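Local coordinates for Ice-binding protein (Flavobacteriaceae bacterium, PDB 5UYT), which probably binds ice crystals and restrains their growth, acting as a bacterial antifreeze protein whose ice-binding domains are right-handed beta-solenoids, at residues A350-I355 / T377-S382; L344-N349 / V371-Y376; L326-N331 / N356-K361; P309-L314 / V337-G342; I384-A389 / L403-G408. All blocks are in the same frame, centred on the assembly; numbering follows the deposited sequence.

In the fold
All five contacts lie in the second ice-binding-like domain, where neighbouring coils of the right-handed beta-helix stack in parallel. Along the chain contact 4 closes first, contact 3 crosses contact 4 and also contacts 1 and 2, which cross each other, and contact 5 comes last. Contacts 1 and 2 have centres about 11 Å apart and join the same two stretches of chain on either side of a bend, meeting through T346 and T377. Contact 3 follows strand 351-355 into its turn, with its centre about 12 Å from that of contact 1. Contacts 3 and 5 are farthest apart, about 27 Å between centres. Together the five contacts tie strands and turns of the solenoid coil to coil.

Contact 1: A350-I355 / T377-S382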
# COMPACT_ATOMS: atom_id res chain seq x y z
N ALA A 350 -8.98 12.31 -9.90
CA ALA A 350 -8.49 11.26 -8.97
C ALA A 350 -8.16 9.99 -9.78
O ALA A 350 -8.63 9.84 -10.92
CB ALA A 350 -9.52 10.97 -7.87
N SER A 351 -7.37 9.08 -9.20
CA SER A 351 -7.00 7.89 -9.94
C SER A 351 -6.71 6.73 -9.03
O SER A 351 -6.29 6.92 -7.87
CB SER A 351 -5.80 8.14 -10.92
OG SER A 351 -4.60 8.56 -10.23
N VAL A 352 -6.93 5.55 -9.58
CA VAL A 352 -6.51 4.29 -8.96
C VAL A 352 -5.50 3.72 -9.95
O VAL A 352 -5.84 3.50 -11.12
CB VAL A 352 -7.70 3.32 -8.78
CG1 VAL A 352 -7.24 1.98 -8.18
CG2 VAL A 352 -8.80 3.99 -7.93
N GLU A 353 -4.25 3.49 -9.51
CA GLU A 353 -3.26 2.91 -10.40
C GLU A 353 -2.80 1.56 -9.89
O GLU A 353 -2.87 1.30 -8.69
CB GLU A 353 -2.08 3.88 -10.59
CG GLU A 353 -2.56 5.23 -11.15
CD GLU A 353 -3.07 5.21 -12.59
OE1 GLU A 353 -2.79 4.23 -13.33
OE2 GLU A 353 -3.75 6.22 -13.01
N LEU A 354 -2.38 0.71 -10.81
CA LEU A 354 -2.01 -0.66 -10.49
C LEU A 354 -0.56 -0.87 -10.90
O LEU A 354 -0.16 -0.49 -12.04
CB LEU A 354 -2.92 -1.63 -11.27
CG LEU A 354 -4.43 -1.40 -11.07
CD1 LEU A 354 -5.27 -2.38 -11.88
CD2 LEU A 354 -4.84 -1.50 -9.61
N ILE A 355 0.23 -1.45 -10.00
CA ILE A 355 1.63 -1.72 -10.31
C ILE A 355 2.05 -3.12 -9.91
O ILE A 355 1.38 -3.78 -9.11
CB ILE A 355 2.63 -0.70 -9.67
CG1 ILE A 355 2.68 -0.82 -8.13
CG2 ILE A 355 2.29 0.72 -10.10
CD1 ILE A 355 3.79 0.02 -7.49
N THR A 377 -12.07 11.20 -13.20
CA THR A 377 -11.47 10.15 -12.33
C THR A 377 -11.20 8.87 -13.13
O THR A 377 -11.99 8.52 -14.01
CB THR A 377 -12.37 9.91 -11.14
OG1 THR A 377 -12.32 11.10 -10.31
CG2 THR A 377 -11.93 8.67 -10.35
N LYS A 378 -10.05 8.24 -12.88
CA LYS A 378 -9.69 6.98 -13.54
C LYS A 378 -9.81 5.93 -12.45
O LYS A 378 -8.90 5.78 -11.60
CB LYS A 378 -8.27 7.04 -14.14
CG LYS A 378 -8.18 8.05 -15.29
CD LYS A 378 -6.80 8.10 -15.93
CE LYS A 378 -6.89 8.92 -17.22
NZ LYS A 378 -5.52 9.08 -17.75
N PHE A 379 -10.93 5.22 -12.45
CA PHE A 379 -11.23 4.29 -11.37
C PHE A 379 -11.02 2.86 -11.84
O PHE A 379 -11.23 2.55 -13.03
CB PHE A 379 -12.68 4.48 -10.81
CG PHE A 379 -12.80 4.18 -9.32
CD1 PHE A 379 -12.37 5.13 -8.39
CD2 PHE A 379 -13.26 2.95 -8.85
CE1 PHE A 379 -12.40 4.88 -7.01
CE2 PHE A 379 -13.29 2.68 -7.48
CZ PHE A 379 -12.86 3.64 -6.57
N LYS A 380 -10.59 1.98 -10.92
CA LYS A 380 -10.30 0.58 -11.27
C LYS A 380 -10.85 -0.33 -10.19
O LYS A 380 -10.77 -0.01 -9.00
CB LYS A 380 -8.79 0.34 -11.47
CG LYS A 380 -8.27 1.16 -12.67
CD LYS A 380 -6.83 0.89 -13.06
CE LYS A 380 -6.35 1.84 -14.17
NZ LYS A 380 -6.54 3.30 -13.81
N GLY A 381 -11.41 -1.45 -10.62
CA GLY A 381 -11.92 -2.48 -9.71
C GLY A 381 -13.43 -2.53 -9.72
O GLY A 381 -14.07 -1.77 -10.46
N SER A 382 -14.00 -3.41 -8.89
CA SER A 382 -15.46 -3.55 -8.82
C SER A 382 -15.96 -2.86 -7.54
O SER A 382 -15.60 -3.27 -6.43
CB SER A 382 -15.82 -5.04 -8.79
OG SER A 382 -15.50 -5.63 -10.03
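V352 packs against F379 and K380 on the tight side of this contact. Its CG2 methyl sits over one face of the F379 ring, offset toward the rim, in a CH-pi contact 4.0 Å from V352 CG2 to the ring centroid. CG2 reaches the ring because it stands anti to the carbonyl carbon, while CG1, anti to the backbone N (chi1 178°), meets K380 CB instead at 4.0 Å. A branched valine suits a place with two different neighbours. W365 also meets the F379 ring.

The backbones are joined by one bridge, S351 with K378. K378 N donates to A350 O at 2.9 Å, and V352 N donates to K378 O at 2.8 Å. Beyond it the strands diverge, their axes 53° apart, and K380 replaces the missing backbone bond: its chain bends at the last torsion (chi4 55°) and NZ meets V352 O at 2.8 Å, nearly in line with the carbonyl.

The outer side is looser. E353 OE1 is 3.9 Å from K380 NZ, a long salt bridge, and K378 leads its ammonium group away from the other strand. Lysine suits position 380 because its methylene chain can cross L354, CD meeting L354 CD1, while its ammonium group turns back to the backbone of V352. The carboxylate of E353 probably steadies that charge mainly at long range, whereas the carbonyl of V352 fixes where it sits.

Contact 2: L344-N349 / V371-Y376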
# COMPACT_ATOMS: atom_id res chain seq x y z
N LEU A 344 -18.32 7.22 -0.46
CA LEU A 344 -17.05 7.44 -1.16
C LEU A 344 -17.22 8.61 -2.14
O LEU A 344 -18.18 8.62 -2.92
CB LEU A 344 -16.64 6.19 -1.97
CG LEU A 344 -15.47 6.41 -2.94
CD1 LEU A 344 -14.19 6.84 -2.18
CD2 LEU A 344 -15.21 5.16 -3.80
N SER A 345 -16.31 9.58 -2.08
CA SER A 345 -16.32 10.68 -3.07
C SER A 345 -14.87 10.89 -3.49
O SER A 345 -13.96 10.32 -2.88
CB SER A 345 -16.91 11.97 -2.47
OG SER A 345 -16.12 12.43 -1.37
N THR A 346 -14.65 11.69 -4.53
CA THR A 346 -13.28 11.89 -5.03
C THR A 346 -13.08 13.34 -5.45
O THR A 346 -14.06 14.08 -5.67
CB THR A 346 -12.90 10.98 -6.25
OG1 THR A 346 -13.43 11.51 -7.47
CG2 THR A 346 -13.42 9.51 -6.09
N THR A 347 -11.82 13.70 -5.63
CA THR A 347 -11.50 14.95 -6.33
C THR A 347 -11.62 14.75 -7.85
O THR A 347 -11.61 13.60 -8.35
CB THR A 347 -10.08 15.42 -6.01
OG1 THR A 347 -9.14 14.43 -6.38
CG2 THR A 347 -9.95 15.70 -4.47
N VAL A 348 -11.72 15.85 -8.59
CA VAL A 348 -11.49 15.74 -10.05
C VAL A 348 -10.09 15.16 -10.29
O VAL A 348 -9.18 15.31 -9.45
CB VAL A 348 -11.70 17.08 -10.80
CG1 VAL A 348 -13.12 17.59 -10.56
CG2 VAL A 348 -10.66 18.15 -10.37
N ASN A 349 -9.94 14.44 -11.40
CA ASN A 349 -8.64 13.86 -11.79
C ASN A 349 -8.12 12.83 -10.78
O ASN A 349 -6.92 12.48 -10.83
CB ASN A 349 -7.54 14.94 -11.91
CG ASN A 349 -7.60 15.79 -13.18
OD1 ASN A 349 -7.05 16.94 -13.20
ND2 ASN A 349 -8.14 15.24 -14.23
N VAL A 371 -21.82 6.65 -3.66
CA VAL A 371 -20.54 6.61 -4.41
C VAL A 371 -20.59 7.77 -5.41
O VAL A 371 -21.54 7.85 -6.19
CB VAL A 371 -20.38 5.28 -5.17
CG1 VAL A 371 -19.13 5.29 -6.09
CG2 VAL A 371 -20.30 4.10 -4.17
N ASP A 372 -19.61 8.65 -5.36
CA ASP A 372 -19.58 9.78 -6.31
C ASP A 372 -18.18 9.84 -6.89
O ASP A 372 -17.20 10.07 -6.15
CB ASP A 372 -19.94 11.06 -5.59
CG ASP A 372 -20.06 12.24 -6.54
OD1 ASP A 372 -19.34 12.28 -7.55
OD2 ASP A 372 -20.89 13.13 -6.25
N LEU A 373 -18.06 9.54 -8.17
CA LEU A 373 -16.73 9.58 -8.85
C LEU A 373 -16.67 10.90 -9.59
O LEU A 373 -17.51 11.14 -10.47
CB LEU A 373 -16.55 8.38 -9.81
CG LEU A 373 -16.65 7.03 -9.07
CD1 LEU A 373 -16.36 5.95 -10.10
CD2 LEU A 373 -15.65 6.93 -7.89
N ASN A 374 -15.79 11.80 -9.15
CA ASN A 374 -15.76 13.18 -9.69
C ASN A 374 -15.14 13.23 -11.10
O ASN A 374 -14.53 12.25 -11.54
CB ASN A 374 -14.98 14.06 -8.70
CG ASN A 374 -15.51 15.47 -8.63
OD1 ASN A 374 -16.15 15.96 -9.56
ND2 ASN A 374 -15.20 16.17 -7.52
N ASP A 375 -15.30 14.37 -11.81
CA ASP A 375 -14.95 14.48 -13.25
C ASP A 375 -13.53 13.94 -13.52
O ASP A 375 -12.57 14.28 -12.82
CB ASP A 375 -14.94 15.93 -13.74
CG ASP A 375 -16.25 16.70 -13.46
OD1 ASP A 375 -17.12 16.26 -12.69
OD2 ASP A 375 -16.35 17.81 -14.04
N TYR A 376 -13.41 13.16 -14.58
CA TYR A 376 -12.09 12.70 -15.09
C TYR A 376 -11.34 11.83 -14.09
O TYR A 376 -10.12 11.66 -14.19
CB TYR A 376 -11.25 13.89 -15.69
CG TYR A 376 -11.93 14.39 -16.92
CD1 TYR A 376 -11.82 13.67 -18.11
CD2 TYR A 376 -12.81 15.48 -16.87
CE1 TYR A 376 -12.49 14.08 -19.25
CE2 TYR A 376 -13.51 15.90 -18.02
CZ TYR A 376 -13.36 15.17 -19.18
OH TYR A 376 -14.05 15.55 -20.32
O HOH W 1 -16.95 13.15 -5.74
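In the right-handed beta-solenoid, L344 and V371 form a parallel bridge between neighbouring coils, and the chains stay stacked through the bend that follows. D372 N donates to L344 O at 2.8 Å. One step on, water 1 joins the strands, accepting from T346 N and donating to D372 O.

At the bend N374 takes over. Its backbone N donates to T346 OG1 at 2.9 Å, and its ND2, with the acceptor close to the amide plane, donates to T346 O at 3.0 Å. The amide oxygen, OD1, accepts from D375 N. Asparagine suits the place because one flat amide both donates across the coils and accepts from its own turn. T346 OG1, held between the backbone N and the carbonyl carbon (chi1 80°), accepts that N-H and donates to T347 O; it also meets T377 OG1. The other branch of T346, CG2, faces inward to L373 CD2 at 3.9 Å, so threonine serves the polar bend and the apolar interior together.

N349 and Y376 both have positive phi, which keeps the two turns alike in shape, and N349 N donates to D375 O at 3.0 Å, almost straight at 165°.

Contact 3: L326-N331 / N356-K361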
# COMPACT_ATOMS: atom_id res chain seq x y z
N LEU A 326 -2.21 0.46 -6.13
CA LEU A 326 -2.32 -0.91 -5.63
C LEU A 326 -1.15 -1.72 -6.18
O LEU A 326 -1.00 -1.87 -7.38
CB LEU A 326 -3.70 -1.51 -6.00
CG LEU A 326 -4.85 -0.57 -5.56
CD1 LEU A 326 -6.15 -1.18 -6.08
CD2 LEU A 326 -4.90 -0.41 -4.02
N ASP A 327 -0.33 -2.26 -5.27
CA ASP A 327 0.96 -2.85 -5.62
C ASP A 327 0.85 -4.34 -5.29
O ASP A 327 0.80 -4.72 -4.10
CB ASP A 327 2.04 -2.17 -4.75
CG ASP A 327 3.43 -2.77 -4.90
OD1 ASP A 327 3.62 -3.73 -5.67
OD2 ASP A 327 4.35 -2.26 -4.18
N ALA A 328 0.82 -5.18 -6.32
CA ALA A 328 0.73 -6.63 -6.13
C ALA A 328 2.05 -7.31 -5.81
O ALA A 328 2.07 -8.51 -5.57
CB ALA A 328 0.06 -7.29 -7.34
N GLN A 329 3.15 -6.54 -5.80
CA GLN A 329 4.48 -7.07 -5.48
C GLN A 329 4.87 -8.31 -6.32
O GLN A 329 5.57 -9.23 -5.84
CB GLN A 329 4.62 -7.33 -3.96
CG GLN A 329 4.20 -6.12 -3.11
CD GLN A 329 4.48 -6.27 -1.60
OE1 GLN A 329 4.99 -5.34 -0.97
NE2 GLN A 329 4.11 -7.38 -1.01
N GLY A 330 4.47 -8.30 -7.58
CA GLY A 330 4.86 -9.35 -8.53
C GLY A 330 3.88 -10.52 -8.63
O GLY A 330 4.08 -11.43 -9.44
N ASN A 331 2.84 -10.51 -7.80
CA ASN A 331 1.86 -11.63 -7.76
C ASN A 331 0.59 -11.22 -8.49
O ASN A 331 -0.26 -10.53 -7.92
CB ASN A 331 1.52 -12.00 -6.31
CG ASN A 331 0.42 -13.06 -6.22
OD1 ASN A 331 0.03 -13.68 -7.21
ND2 ASN A 331 -0.07 -13.28 -5.02
N ASN A 356 3.16 -3.57 -10.50
CA ASN A 356 3.83 -4.82 -10.12
C ASN A 356 2.88 -6.03 -10.22
O ASN A 356 2.86 -6.90 -9.35
CB ASN A 356 4.46 -4.71 -8.73
CG ASN A 356 5.55 -3.63 -8.67
OD1 ASN A 356 6.21 -3.38 -9.68
ND2 ASN A 356 5.72 -2.99 -7.51
N GLY A 357 2.08 -6.03 -11.29
CA GLY A 357 1.26 -7.19 -11.61
C GLY A 357 -0.20 -7.11 -11.20
O GLY A 357 -1.00 -7.99 -11.60
N ALA A 358 -0.54 -6.07 -10.41
CA ALA A 358 -1.93 -5.90 -9.92
C ALA A 358 -2.85 -5.71 -11.14
O ALA A 358 -2.51 -4.99 -12.11
CB ALA A 358 -2.05 -4.70 -8.98
N ILE A 359 -3.99 -6.41 -11.11
CA ILE A 359 -5.00 -6.32 -12.20
C ILE A 359 -6.39 -5.93 -11.67
O ILE A 359 -6.75 -6.26 -10.52
CB ILE A 359 -5.05 -7.59 -13.10
CG1 ILE A 359 -5.44 -8.84 -12.28
CG2 ILE A 359 -3.74 -7.74 -13.90
CD1 ILE A 359 -5.61 -10.15 -13.07
N ALA A 360 -7.12 -5.15 -12.46
CA ALA A 360 -8.35 -4.55 -11.95
C ALA A 360 -9.42 -5.61 -11.60
O ALA A 360 -10.29 -5.35 -10.79
CB ALA A 360 -8.91 -3.58 -12.99
N LYS A 361 -9.37 -6.77 -12.27
CA LYS A 361 -10.26 -7.89 -12.00
C LYS A 361 -10.23 -8.30 -10.51
O LYS A 361 -11.20 -8.90 -10.01
CB LYS A 361 -9.80 -9.07 -12.86
CG LYS A 361 -10.50 -10.39 -12.63
CD LYS A 361 -9.98 -11.51 -13.54
CE LYS A 361 -8.70 -12.20 -13.06
NZ LYS A 361 -8.67 -12.95 -11.75
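D327 and N356 carry the side-chain hydrogen bonding. N356 ND2 donates to D327 OD1 at 2.9 Å, with the acceptor close to the plane of the amide but the donor well above the plane of the carboxylate; the two flat groups are turned 60° against each other. From the opposite face of that carboxylate Q329 N donates to the same oxygen, also at 2.9 Å, which makes an Asx turn. With CG anti to its backbone N (chi1 175°), D327 brings OD1 forward beside the following turn. Aspartate suits the place because its short side chain lets OD1 accept from the N-H two residues on.

Backbone bonding fixes the turn itself. The chain from A328 to N331 is a type I' turn closed by N331 N to A328 O at 3.1 Å, and G330 N, at its crest, donates across to N356 O at 2.8 Å. G330 and G357 both adopt backbone angles at which a CB would be jammed against the preceding carbonyl O. A CB on G357 would moreover point at the turn and come close to G330 C. Positive phi at N356 is well tolerated by asparagine.

The apolar part is small. A328 CB meets A358 CB at 3.7 Å, and A358 CB also rests on L326 O at 3.4 Å. Alanine suits both positions, since the chains are near here and F336, on the following strand 336-340, touches both alanines.

One carboxylate oxygen thus shapes its own turn and holds the next coil's. The two donors would probably stabilise D327 as a charged carboxylate.

Contact 4: P309-L314 / V337-G342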
# COMPACT_ATOMS: atom_id res chain seq x y z
N PRO A 309 -1.47 -6.31 -1.13
CA PRO A 309 -2.63 -7.20 -1.12
C PRO A 309 -3.09 -7.54 0.31
O PRO A 309 -2.37 -8.21 1.07
CB PRO A 309 -2.11 -8.47 -1.84
CG PRO A 309 -1.03 -7.95 -2.72
CD PRO A 309 -0.34 -6.91 -1.87
N HIS A 310 -4.28 -7.03 0.66
CA HIS A 310 -4.86 -7.11 2.01
C HIS A 310 -6.35 -6.77 1.89
O HIS A 310 -6.79 -6.24 0.87
CB HIS A 310 -4.27 -6.04 2.95
CG HIS A 310 -2.85 -6.29 3.38
ND1 HIS A 310 -1.79 -5.56 2.87
CD2 HIS A 310 -2.32 -7.15 4.28
CE1 HIS A 310 -0.67 -5.96 3.44
NE2 HIS A 310 -0.96 -6.94 4.29
N THR A 311 -7.07 -7.00 2.99
CA THR A 311 -8.36 -6.39 3.20
C THR A 311 -8.15 -5.14 4.07
O THR A 311 -7.69 -5.25 5.22
CB THR A 311 -9.29 -7.36 3.92
OG1 THR A 311 -9.48 -8.54 3.13
CG2 THR A 311 -10.65 -6.69 4.16
N TYR A 312 -8.53 -3.97 3.55
CA TYR A 312 -8.36 -2.70 4.29
C TYR A 312 -9.70 -2.23 4.79
O TYR A 312 -10.73 -2.50 4.15
CB TYR A 312 -7.82 -1.63 3.35
CG TYR A 312 -6.39 -1.90 2.96
CD1 TYR A 312 -5.35 -1.56 3.83
CD2 TYR A 312 -6.08 -2.55 1.75
CE1 TYR A 312 -4.02 -1.82 3.49
CE2 TYR A 312 -4.75 -2.82 1.41
CZ TYR A 312 -3.73 -2.44 2.29
OH TYR A 312 -2.39 -2.70 2.00
N LEU A 313 -9.69 -1.50 5.90
CA LEU A 313 -10.89 -0.80 6.39
C LEU A 313 -10.63 0.71 6.42
O LEU A 313 -9.63 1.18 7.00
CB LEU A 313 -11.27 -1.26 7.81
CG LEU A 313 -12.42 -0.47 8.46
CD1 LEU A 313 -13.76 -0.64 7.74
CD2 LEU A 313 -12.53 -0.85 9.94
N LEU A 314 -11.50 1.47 5.77
CA LEU A 314 -11.59 2.91 5.99
C LEU A 314 -12.89 3.11 6.78
O LEU A 314 -13.97 2.96 6.20
CB LEU A 314 -11.62 3.64 4.64
CG LEU A 314 -10.27 3.61 3.89
CD1 LEU A 314 -10.55 3.52 2.41
CD2 LEU A 314 -9.47 4.88 4.19
N VAL A 337 -9.01 -5.82 -1.21
CA VAL A 337 -10.37 -5.46 -0.85
C VAL A 337 -10.33 -4.20 -0.00
O VAL A 337 -9.59 -4.13 0.97
CB VAL A 337 -11.10 -6.61 -0.11
CG1 VAL A 337 -12.43 -6.11 0.47
CG2 VAL A 337 -11.36 -7.80 -1.07
N ILE A 338 -11.13 -3.20 -0.37
CA ILE A 338 -11.15 -1.91 0.37
C ILE A 338 -12.57 -1.72 0.89
O ILE A 338 -13.50 -1.51 0.11
CB ILE A 338 -10.71 -0.74 -0.55
CG1 ILE A 338 -9.25 -1.01 -0.98
CG2 ILE A 338 -10.78 0.61 0.21
CD1 ILE A 338 -8.72 -0.10 -2.06
N LYS A 339 -12.76 -1.88 2.20
CA LYS A 339 -14.08 -1.75 2.82
C LYS A 339 -14.18 -0.30 3.31
O LYS A 339 -13.30 0.18 4.04
CB LYS A 339 -14.19 -2.68 4.04
CG LYS A 339 -14.01 -4.16 3.74
CD LYS A 339 -14.44 -5.03 4.94
CE LYS A 339 -13.40 -4.93 6.04
NZ LYS A 339 -13.81 -5.78 7.20
N ILE A 340 -15.27 0.38 2.96
CA ILE A 340 -15.46 1.79 3.37
C ILE A 340 -16.76 1.88 4.17
O ILE A 340 -17.82 1.48 3.66
CB ILE A 340 -15.49 2.72 2.11
CG1 ILE A 340 -14.12 2.71 1.40
CG2 ILE A 340 -15.93 4.13 2.50
CD1 ILE A 340 -14.12 3.47 0.06
N ASN A 341 -16.67 2.33 5.43
CA ASN A 341 -17.85 2.45 6.28
C ASN A 341 -18.40 3.88 6.18
O ASN A 341 -18.25 4.71 7.12
CB ASN A 341 -17.49 2.02 7.72
CG ASN A 341 -18.69 2.02 8.64
OD1 ASN A 341 -19.84 1.99 8.19
ND2 ASN A 341 -18.43 2.05 9.95
N GLY A 342 -19.01 4.16 5.04
CA GLY A 342 -19.62 5.46 4.75
C GLY A 342 -19.58 5.69 3.25
O GLY A 342 -19.26 4.78 2.49
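Y312, whose backbone N donates to V337 O across the contact at 2.8 Å, has a hydroxyl gripped by three groups: H310 ND1 donates to Y312 OH at 3.0 Å, and T308 N and D47 OD1 also bond to it. D47 belongs to the first ice-binding-like domain, so this oxygen is a polar tie between domains. H310 CB lies over one face of the ring, toward its rim. With a phenylalanine at position 312 the ring could still pack there, but H310 ND1, T308 N and D47 OD1 would probably be left without their common mate.

Five backbone bonds zip the strands together, alternating in direction. K339 N donates to Y312 O, L314 N to K339 O at 2.8 Å, and V337 N and N341 N complete the ladder at its ends.

On the face of Y312, I338, L314 and I340 the packing is apolar: L314 CD1 reaches both I338 CG2 at 3.7 Å and I340 CG1 at 3.8 Å, the three side chains lying side by side. T311, L313, V337 and K339 share the other face. There the aliphatic chain of K339, bent at chi3 (-74°), brings CE to T311 CG2 at 3.8 Å, while its buried NZ is satisfied by L289 O and T291 OG1.

Such an in-register parallel ladder between successive coils is characteristic of a beta-solenoid.

Contact 5: I384-A389 / L403-G408; sequences IGNNGA and LSTSGG
I384 and L403 are paired in parallel, with I384 CG1 4.0 Å from L403 CD1 as the two side chains cross. Beside them G385 is held through both its backbone N and its O: G385 N donates to L403 O at 2.9 Å, nearly straight at 175°, and G385 O accepts from T405 N at 3.0 Å. Past the strands the turns stay joined by G388 N, which donates to S406 O at 3.0 Å.

The next shell sets the shape of the second turn. S404 OG, anti to its backbone N (chi1 180°), curls back to accept from S406 N at 3.2 Å, an ST turn, and water 2 accepts from S404 OG and donates to G388 O, bridging the coils. An alanine here would remove that hydroxyl, so S406 N would probably lose its mate and the water its donor. Serine suits the site because its hydroxyl is short enough to serve the main chain two residues on. G407 must be glycine: a CB would point at the other turn and run into G388 O.

Farther out, L279 of helix 270-288 touches both I384 and L403, and Y283 of the same helix touches I384, so the apolar side of the pair packs on the helix while V367 and F227 continue the backbone bonding to either side. Parallel strands laid coil on coil, with their turns stacked and a helix alongside, are typical of the ice-binding-like beta-solenoid.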
# COMPACT_ATOMS: atom_id res chain seq x y z
N ILE A 384 -18.92 -1.99 -5.08
CA ILE A 384 -20.26 -2.40 -4.69
C ILE A 384 -20.71 -1.52 -3.56
O ILE A 384 -20.27 -1.70 -2.41
CB ILE A 384 -20.30 -3.84 -4.23
CG1 ILE A 384 -19.65 -4.75 -5.27
CG2 ILE A 384 -21.77 -4.24 -3.97
CD1 ILE A 384 -19.83 -6.22 -4.96
N GLY A 385 -21.58 -0.59 -3.91
CA GLY A 385 -22.14 0.36 -2.97
C GLY A 385 -23.41 -0.23 -2.37
O GLY A 385 -23.94 -1.24 -2.85
N ASN A 386 -23.87 0.42 -1.31
CA ASN A 386 -24.99 -0.07 -0.52
C ASN A 386 -25.78 1.11 0.01
O ASN A 386 -25.21 1.96 0.71
CB ASN A 386 -24.47 -0.89 0.67
CG ASN A 386 -25.59 -1.48 1.52
OD1 ASN A 386 -25.61 -1.28 2.75
ND2 ASN A 386 -26.49 -2.23 0.91
N ASN A 387 -27.07 1.14 -0.30
CA ASN A 387 -27.98 2.18 0.15
C ASN A 387 -27.44 3.60 -0.03
O ASN A 387 -27.13 4.29 0.94
CB ASN A 387 -28.39 1.91 1.60
CG ASN A 387 -29.12 0.59 1.74
OD1 ASN A 387 -29.80 0.16 0.81
ND2 ASN A 387 -28.96 -0.07 2.87
N GLY A 388 -27.32 4.03 -1.28
CA GLY A 388 -26.94 5.40 -1.54
C GLY A 388 -26.85 5.65 -3.03
O GLY A 388 -26.54 4.75 -3.80
N ALA A 389 -27.17 6.88 -3.42
CA ALA A 389 -27.20 7.26 -4.82
C ALA A 389 -25.78 7.20 -5.38
O ALA A 389 -24.79 7.43 -4.65
CB ALA A 389 -27.78 8.65 -4.98
N LEU A 403 -21.58 -0.79 -9.05
CA LEU A 403 -22.78 -1.53 -8.72
C LEU A 403 -23.32 -0.91 -7.43
O LEU A 403 -22.54 -0.43 -6.63
CB LEU A 403 -22.45 -3.02 -8.46
CG LEU A 403 -21.47 -3.64 -9.48
CD1 LEU A 403 -21.08 -5.02 -9.01
CD2 LEU A 403 -22.17 -3.79 -10.82
N SER A 404 -24.64 -0.90 -7.26
CA SER A 404 -25.20 -0.53 -5.96
C SER A 404 -26.33 -1.47 -5.66
O SER A 404 -27.18 -1.74 -6.54
CB SER A 404 -25.75 0.90 -5.89
OG SER A 404 -26.28 1.11 -4.56
N THR A 405 -26.37 -1.93 -4.42
CA THR A 405 -27.46 -2.80 -3.98
C THR A 405 -28.77 -2.05 -3.99
O THR A 405 -29.86 -2.65 -4.16
CB THR A 405 -27.22 -3.30 -2.56
OG1 THR A 405 -27.20 -2.18 -1.67
CG2 THR A 405 -25.94 -4.09 -2.49
N SER A 406 -28.69 -0.76 -3.72
CA SER A 406 -29.87 0.06 -3.59
C SER A 406 -29.51 1.52 -3.77
O SER A 406 -28.65 2.06 -3.08
CB SER A 406 -30.56 -0.15 -2.25
OG SER A 406 -31.76 0.56 -2.28
N GLY A 407 -30.17 2.18 -4.70
CA GLY A 407 -29.82 3.54 -4.97
C GLY A 407 -29.81 3.77 -6.44
O GLY A 407 -29.36 2.92 -7.23
N GLY A 408 -30.30 4.93 -6.82
CA GLY A 408 -30.25 5.33 -8.22
C GLY A 408 -28.84 5.60 -8.67
O GLY A 408 -27.93 5.83 -7.85
O HOH W 2 -23.89 3.07 -3.45